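Local coordinates for protein lectin (Colocasia esculenta, PDB 5T1X) that probably binds mannose-containing glycans as a GNA-related taro lectin, folded as a beta-prism of antiparallel sheets, at residues 19-22 with 27-30; 66-71 with 75-80. All coordinates share one frame; numbering follows the deposited sequence.

Contact 1. Residues 19-22 with 27-30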
ATOM      1  N   GLY B  19     -12.261  14.274   3.722  1.00 10.23           N
ATOM      2  CA  GLY B  19     -10.871  13.920   3.445  1.00 10.65           C
ATOM      3  C   GLY B  19     -10.870  12.632   2.643  1.00 13.02           C
ATOM      4  O   GLY B  19     -11.772  11.801   2.815  1.00 12.27           O
ATOM      5  N   ARG B  20      -9.907  12.460   1.727  1.00  8.96           N
ATOM      6  CA  ARG B  20      -9.975  11.300   0.844  1.00  8.76           C
ATOM      7  C   ARG B  20      -8.649  10.787   0.324  1.00 12.97           C
ATOM      8  O   ARG B  20      -7.645  11.507   0.314  1.00 11.54           O
ATOM      9  CB  ARG B  20     -10.825  11.685  -0.393  1.00  9.06           C
ATOM     10  CG  ARG B  20     -10.180  12.755  -1.306  1.00 12.54           C
ATOM     11  CD  ARG B  20     -11.183  13.414  -2.222  1.00 14.65           C
ATOM     12  NE  ARG B  20     -12.111  14.229  -1.435  1.00 27.47           N
ATOM     13  CZ  ARG B  20     -13.370  14.477  -1.769  1.00 36.57           C
ATOM     14  NH1 ARG B  20     -13.871  14.003  -2.902  1.00 27.12           N
ATOM     15  NH2 ARG B  20     -14.136  15.211  -0.977  1.00 15.98           N
ATOM     16  N   LEU B  21      -8.694   9.549  -0.194  1.00  8.91           N
ATOM     17  CA  LEU B  21      -7.632   8.958  -0.992  1.00  7.21           C
ATOM     18  C   LEU B  21      -8.040   9.108  -2.439  1.00 11.77           C
ATOM     19  O   LEU B  21      -9.239   9.056  -2.751  1.00 11.60           O
ATOM     20  CB  LEU B  21      -7.376   7.470  -0.659  1.00  7.17           C
ATOM     21  CG  LEU B  21      -7.117   7.095   0.799  1.00 11.56           C
ATOM     22  CD1 LEU B  21      -6.726   5.650   0.899  1.00 11.59           C
ATOM     23  CD2 LEU B  21      -6.036   7.984   1.426  1.00 14.69           C
ATOM     24  N   THR B  22      -7.067   9.338  -3.325  1.00  9.88           N
ATOM     25  CA  THR B  22      -7.321   9.481  -4.757  1.00 10.08           C
ATOM     26  C   THR B  22      -6.285   8.680  -5.529  1.00 11.43           C
ATOM     27  O   THR B  22      -5.123   8.618  -5.126  1.00 12.20           O
ATOM     28  CB  THR B  22      -7.312  10.960  -5.206  1.00 15.89           C
ATOM     29  OG1 THR B  22      -6.043  11.547  -4.894  1.00 17.58           O
ATOM     30  CG2 THR B  22      -8.420  11.793  -4.557  1.00 14.85           C
ATOM     31  N   GLN B  27     -11.711   7.485  -6.026  1.00  9.29           N
ATOM     32  CA  GLN B  27     -11.630   8.218  -4.758  1.00  8.57           C
ATOM     33  C   GLN B  27     -12.208   7.374  -3.633  1.00 11.96           C
ATOM     34  O   GLN B  27     -13.169   6.649  -3.864  1.00 12.79           O
ATOM     35  CB  GLN B  27     -12.400   9.557  -4.800  1.00 11.04           C
ATOM     36  CG  GLN B  27     -12.017  10.519  -5.909  1.00 22.37           C
ATOM     37  CD  GLN B  27     -12.938  11.711  -5.880  1.00 38.22           C
ATOM     38  OE1 GLN B  27     -12.802  12.605  -5.044  1.00 31.22           O
ATOM     39  NE2 GLN B  27     -13.934  11.720  -6.754  1.00 27.41           N
ATOM     40  N   LEU B  28     -11.648   7.484  -2.428  1.00  7.12           N
ATOM     41  CA  LEU B  28     -12.191   6.845  -1.226  1.00  7.17           C
ATOM     42  C   LEU B  28     -12.377   7.974  -0.243  1.00  9.25           C
ATOM     43  O   LEU B  28     -11.392   8.511   0.252  1.00  7.91           O
ATOM     44  CB  LEU B  28     -11.307   5.694  -0.675  1.00  6.93           C
ATOM     45  CG  LEU B  28     -11.850   5.002   0.596  1.00 10.51           C
ATOM     46  CD1 LEU B  28     -13.137   4.200   0.303  1.00 11.51           C
ATOM     47  CD2 LEU B  28     -10.809   4.090   1.221  1.00 10.78           C
ATOM     48  N   VAL B  29     -13.638   8.384  -0.007  1.00  7.80           N
ATOM     49  CA  VAL B  29     -13.942   9.576   0.789  1.00  8.03           C
ATOM     50  C   VAL B  29     -14.579   9.245   2.145  1.00 10.91           C
ATOM     51  O   VAL B  29     -15.604   8.582   2.181  1.00  8.84           O
ATOM     52  CB  VAL B  29     -14.882  10.552  -0.004  1.00 11.42           C
ATOM     53  CG1 VAL B  29     -14.973  11.906   0.696  1.00 11.05           C
ATOM     54  CG2 VAL B  29     -14.428  10.735  -1.457  1.00 11.64           C
ATOM     55  N   MET B  30     -14.018   9.792   3.246  1.00  6.77           N
ATOM     56  CA  MET B  30     -14.668   9.729   4.562  1.00  6.65           C
ATOM     57  C   MET B  30     -15.510  10.981   4.648  1.00 10.66           C
ATOM     58  O   MET B  30     -15.015  12.048   5.023  1.00  9.93           O
ATOM     59  CB  MET B  30     -13.649   9.636   5.724  1.00  8.37           C
ATOM     60  CG  MET B  30     -14.308   9.596   7.103  1.00 10.72           C
ATOM     61  SD  MET B  30     -15.253   8.071   7.360  1.00 12.84           S
ATOM     62  CE  MET B  30     -16.939   8.690   7.281  1.00 11.16           C
TER
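Gly19 to Thr22 runs antiparallel to Gln27 to Met30, with strand axes at 167° and 4.6 Å apart at their closest. Register is fixed by Leu21 and Leu28, whose backbones bond to each other in both directions at 2.9 Å (Leu21 N to Leu28 O, and Leu28 N to Leu21 O). Further along, Met30 N donates to Gly19 O at 3.0 Å. Arg20 opposite Val29 and Thr22 opposite Gln27 are the non-hydrogen-bonded pairs. This hairpin supplies two adjacent strands of one of the three sheets of a beta-prism II subunit, the fold of GNA-related lectins, and strand 36-39 continues the sheet beyond 27-30. On its inner side, the CB atoms of Leu21 and Leu28 lie 4.3 Å apart, and both side chains reach Leu90 on strand 89-92 of a different sheet. The other side carries Arg20, whose CG sits between its own N and carbonyl carbon (chi1 67°), starting the chain off alongside Gln27. There NH1 donates to Gln27 OE1 at 2.8 Å; the oxygen lies almost in the guanidinium plane, and the amide plane is turned 28° against it. Val29 CG2 covers one face of the same group, 3.6 Å from NH1 and offset toward its rim, while Arg20 NH2 bonds to Asp18 O. Thr22 CG2 packs beside Gln27 CG at 4.0 Å.

Contact 2. Residues 66-71 with 75-80; sequences LIIKDD and TIWSSN
Ile68 pairs with two residues of the facing strand, Ile76 and Trp77, and so marks a classic beta bulge in an antiparallel pair inclined at 157°. The evidence lies at Ile68 O, which accepts a bond from Ile76 N at 2.8 Å and a weak one from Trp77 N at 3.4 Å; Ile68 N returns a bond to Trp77 O at 2.9 Å. Its side chain spans the same two residues. CB stands 4.1 Å from Trp77 N. From there the chain forks: CG2 lies 3.8 Å from Ile76 CB, whereas CG1 passes obliquely by Trp77 CE3 and delivers the terminal CD1 to Trp77 CB, again at 3.8 Å. Around this fork Ile68 also touches Cys56 and Ile76 touches Cys34, the two halves of the disulfide, while Trp77 packs on Phe101 of the neighbouring subunit. Past the bulge, Lys69 bends at chi2 (-70°) and brings NZ within 2.8 Å of Thr75 OG1, with Phe73 O as a second acceptor. At the far end a serine side chain enters the backbone ladder: Ser79 OG, also bonded to Ser81 OG, takes a nearly straight bond (170°) from Leu66 N at 3.0 Å, and Ser79 N donates to Leu66 O. The two oxygens named for the Lys69 ammonium are neutral, so within this hairpin its charge probably meets dipoles, with no ion pair between the two segments.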
ATOM      1  N   LEU B  66      -9.832  -1.452  10.063  1.00  6.47           N
ATOM      2  CA  LEU B  66     -10.210  -0.118   9.566  1.00  6.55           C
ATOM      3  C   LEU B  66     -11.547   0.231  10.186  1.00  9.67           C
ATOM      4  O   LEU B  66     -12.500  -0.533  10.038  1.00 10.04           O
ATOM      5  CB  LEU B  66     -10.283  -0.156   8.031  1.00  7.00           C
ATOM      6  CG  LEU B  66     -10.534   1.183   7.327  1.00  9.29           C
ATOM      7  CD1 LEU B  66      -9.330   2.128   7.446  1.00  8.99           C
ATOM      8  CD2 LEU B  66     -10.878   0.955   5.853  1.00 10.78           C
ATOM      9  N   ILE B  67     -11.602   1.325  10.949  1.00  8.12           N
ATOM     10  CA  ILE B  67     -12.818   1.669  11.696  1.00  7.26           C
ATOM     11  C   ILE B  67     -13.279   3.092  11.416  1.00 10.07           C
ATOM     12  O   ILE B  67     -12.455   3.993  11.256  1.00  9.32           O
ATOM     13  CB  ILE B  67     -12.532   1.489  13.224  1.00 12.05           C
ATOM     14  CG1 ILE B  67     -12.083   0.044  13.560  1.00 14.20           C
ATOM     15  CG2 ILE B  67     -13.759   1.866  14.085  1.00 14.10           C
ATOM     16  CD1 ILE B  67     -11.230  -0.064  14.817  1.00 19.51           C
ATOM     17  N   ILE B  68     -14.609   3.283  11.395  1.00  6.56           N
ATOM     18  CA  ILE B  68     -15.256   4.597  11.393  1.00  5.43           C
ATOM     19  C   ILE B  68     -15.752   4.785  12.811  1.00 10.13           C
ATOM     20  O   ILE B  68     -16.535   3.958  13.302  1.00  9.23           O
ATOM     21  CB  ILE B  68     -16.424   4.763  10.370  1.00  7.67           C
ATOM     22  CG1 ILE B  68     -15.979   4.506   8.932  1.00  7.92           C
ATOM     23  CG2 ILE B  68     -17.110   6.149  10.534  1.00  8.08           C
ATOM     24  CD1 ILE B  68     -17.199   4.502   7.949  1.00 11.01           C
ATOM     25  N   LYS B  69     -15.309   5.861  13.470  1.00  7.23           N
ATOM     26  CA  LYS B  69     -15.752   6.213  14.821  1.00  7.59           C
ATOM     27  C   LYS B  69     -16.491   7.513  14.772  1.00 11.81           C
ATOM     28  O   LYS B  69     -16.121   8.348  13.961  1.00 10.30           O
ATOM     29  CB  LYS B  69     -14.531   6.371  15.743  1.00 11.57           C
ATOM     30  CG  LYS B  69     -13.845   5.073  16.149  1.00 12.86           C
ATOM     31  CD  LYS B  69     -14.719   4.266  17.095  1.00 15.20           C
ATOM     32  CE  LYS B  69     -13.935   3.298  17.932  1.00 12.65           C
ATOM     33  NZ  LYS B  69     -14.808   2.628  18.929  1.00 13.58           N
ATOM     34  N   ASP B  70     -17.490   7.736  15.648  1.00  8.44           N
ATOM     35  CA  ASP B  70     -18.144   9.045  15.678  1.00  7.87           C
ATOM     36  C   ASP B  70     -17.366   9.938  16.658  1.00 10.77           C
ATOM     37  O   ASP B  70     -16.352   9.497  17.213  1.00 10.08           O
ATOM     38  CB  ASP B  70     -19.644   8.949  16.024  1.00  9.71           C
ATOM     39  CG  ASP B  70     -20.030   8.619  17.457  1.00 14.73           C
ATOM     40  OD1 ASP B  70     -19.121   8.515  18.321  1.00 15.80           O
ATOM     41  OD2 ASP B  70     -21.238   8.505  17.728  1.00 15.60           O
ATOM     42  N   ASP B  71     -17.840  11.177  16.885  1.00  7.31           N
ATOM     43  CA  ASP B  71     -17.138  12.147  17.732  1.00  7.61           C
ATOM     44  C   ASP B  71     -16.897  11.655  19.160  1.00 13.40           C
ATOM     45  O   ASP B  71     -15.972  12.147  19.819  1.00 13.94           O
ATOM     46  CB  ASP B  71     -17.930  13.459  17.793  1.00 10.50           C
ATOM     47  CG  ASP B  71     -17.124  14.638  18.307  1.00 13.37           C
ATOM     48  OD1 ASP B  71     -15.999  14.871  17.780  1.00 13.81           O
ATOM     49  OD2 ASP B  71     -17.624  15.345  19.195  1.00 12.25           O
ATOM     50  N   THR B  75     -18.249   3.039  17.686  1.00 11.67           N
ATOM     51  CA  THR B  75     -17.990   2.393  16.393  1.00 10.79           C
ATOM     52  C   THR B  75     -19.224   2.497  15.487  1.00 14.63           C
ATOM     53  O   THR B  75     -20.326   2.098  15.871  1.00 16.38           O
ATOM     54  CB  THR B  75     -17.546   0.924  16.572  1.00 16.93           C
ATOM     55  OG1 THR B  75     -16.361   0.906  17.367  1.00 16.29           O
ATOM     56  CG2 THR B  75     -17.264   0.226  15.232  1.00 14.45           C
ATOM     57  N   ILE B  76     -19.022   3.056  14.288  1.00  9.56           N
ATOM     58  CA  ILE B  76     -20.062   3.203  13.276  1.00  8.27           C
ATOM     59  C   ILE B  76     -19.938   2.077  12.233  1.00 12.12           C
ATOM     60  O   ILE B  76     -20.945   1.588  11.709  1.00 10.85           O
ATOM     61  CB  ILE B  76     -19.947   4.617  12.632  1.00 11.44           C
ATOM     62  CG1 ILE B  76     -20.160   5.739  13.681  1.00 11.39           C
ATOM     63  CG2 ILE B  76     -20.845   4.773  11.410  1.00 14.40           C
ATOM     64  CD1 ILE B  76     -21.450   5.627  14.591  1.00 17.21           C
ATOM     65  N   TRP B  77     -18.696   1.688  11.914  1.00  9.78           N
ATOM     66  CA  TRP B  77     -18.398   0.662  10.921  1.00  9.22           C
ATOM     67  C   TRP B  77     -17.009   0.119  11.170  1.00 10.86           C
ATOM     68  O   TRP B  77     -16.131   0.845  11.637  1.00 10.04           O
ATOM     69  CB  TRP B  77     -18.487   1.256   9.487  1.00  8.21           C
ATOM     70  CG  TRP B  77     -18.184   0.290   8.371  1.00  8.76           C
ATOM     71  CD1 TRP B  77     -19.075  -0.482   7.685  1.00 11.59           C
ATOM     72  CD2 TRP B  77     -16.904   0.066   7.762  1.00  8.10           C
ATOM     73  NE1 TRP B  77     -18.418  -1.220   6.721  1.00 11.41           N
ATOM     74  CE2 TRP B  77     -17.084  -0.898   6.746  1.00 11.38           C
ATOM     75  CE3 TRP B  77     -15.608   0.557   8.007  1.00  9.27           C
ATOM     76  CZ2 TRP B  77     -16.021  -1.369   5.960  1.00 10.38           C
ATOM     77  CZ3 TRP B  77     -14.558   0.092   7.228  1.00  9.98           C
ATOM     78  CH2 TRP B  77     -14.769  -0.853   6.215  1.00 10.46           C
ATOM     79  N   SER B  78     -16.806  -1.157  10.852  1.00  8.69           N
ATOM     80  CA  SER B  78     -15.496  -1.780  10.909  1.00  7.52           C
ATOM     81  C   SER B  78     -15.322  -2.731   9.749  1.00 11.85           C
ATOM     82  O   SER B  78     -16.291  -3.389   9.332  1.00 11.52           O
ATOM     83  CB  SER B  78     -15.295  -2.539  12.217  1.00 10.51           C
ATOM     84  OG  SER B  78     -14.052  -3.222  12.149  1.00 12.95           O
ATOM     85  N   SER B  79     -14.073  -2.859   9.270  1.00  8.45           N
ATOM     86  CA  SER B  79     -13.717  -3.836   8.231  1.00  7.87           C
ATOM     87  C   SER B  79     -13.796  -5.250   8.798  1.00 12.51           C
ATOM     88  O   SER B  79     -13.878  -6.220   8.046  1.00 13.48           O
ATOM     89  CB  SER B  79     -12.308  -3.572   7.707  1.00  9.39           C
ATOM     90  OG  SER B  79     -11.355  -3.635   8.762  1.00  7.83           O
ATOM     91  N   ASN B  80     -13.737  -5.361  10.142  1.00 11.22           N
ATOM     92  CA  ASN B  80     -13.721  -6.622  10.892  1.00 10.81           C
ATOM     93  C   ASN B  80     -12.522  -7.504  10.514  1.00 14.21           C
ATOM     94  O   ASN B  80     -12.558  -8.717  10.727  1.00 14.54           O
ATOM     95  CB  ASN B  80     -15.034  -7.379  10.775  1.00 13.40           C
ATOM     96  CG  ASN B  80     -16.155  -6.627  11.439  1.00 22.75           C
ATOM     97  OD1 ASN B  80     -17.176  -6.336  10.820  1.00 28.83           O
ATOM     98  ND2 ASN B  80     -15.968  -6.251  12.708  1.00 18.01           N
TER

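Overall arrangement
Both contacts are beta hairpins, in series along the chain: 19-22 with 27-30 is complete well before 66-71 with 75-80 begins. They belong to different four-stranded antiparallel sheets of the prism, and each includes an outermost strand of its sheet, 19-23 in contact 1 and 75-78 in contact 2. Their centres lie about 16 Å apart. Even so, they meet inside the subunit, where Met30 SD of contact 1 packs 4.0 Å from Ile68 CG1 of contact 2, so residues from two sheets share one apolar interior. The assembly distinguishes them: the second chain reaches contact 2 but does not touch contact 1.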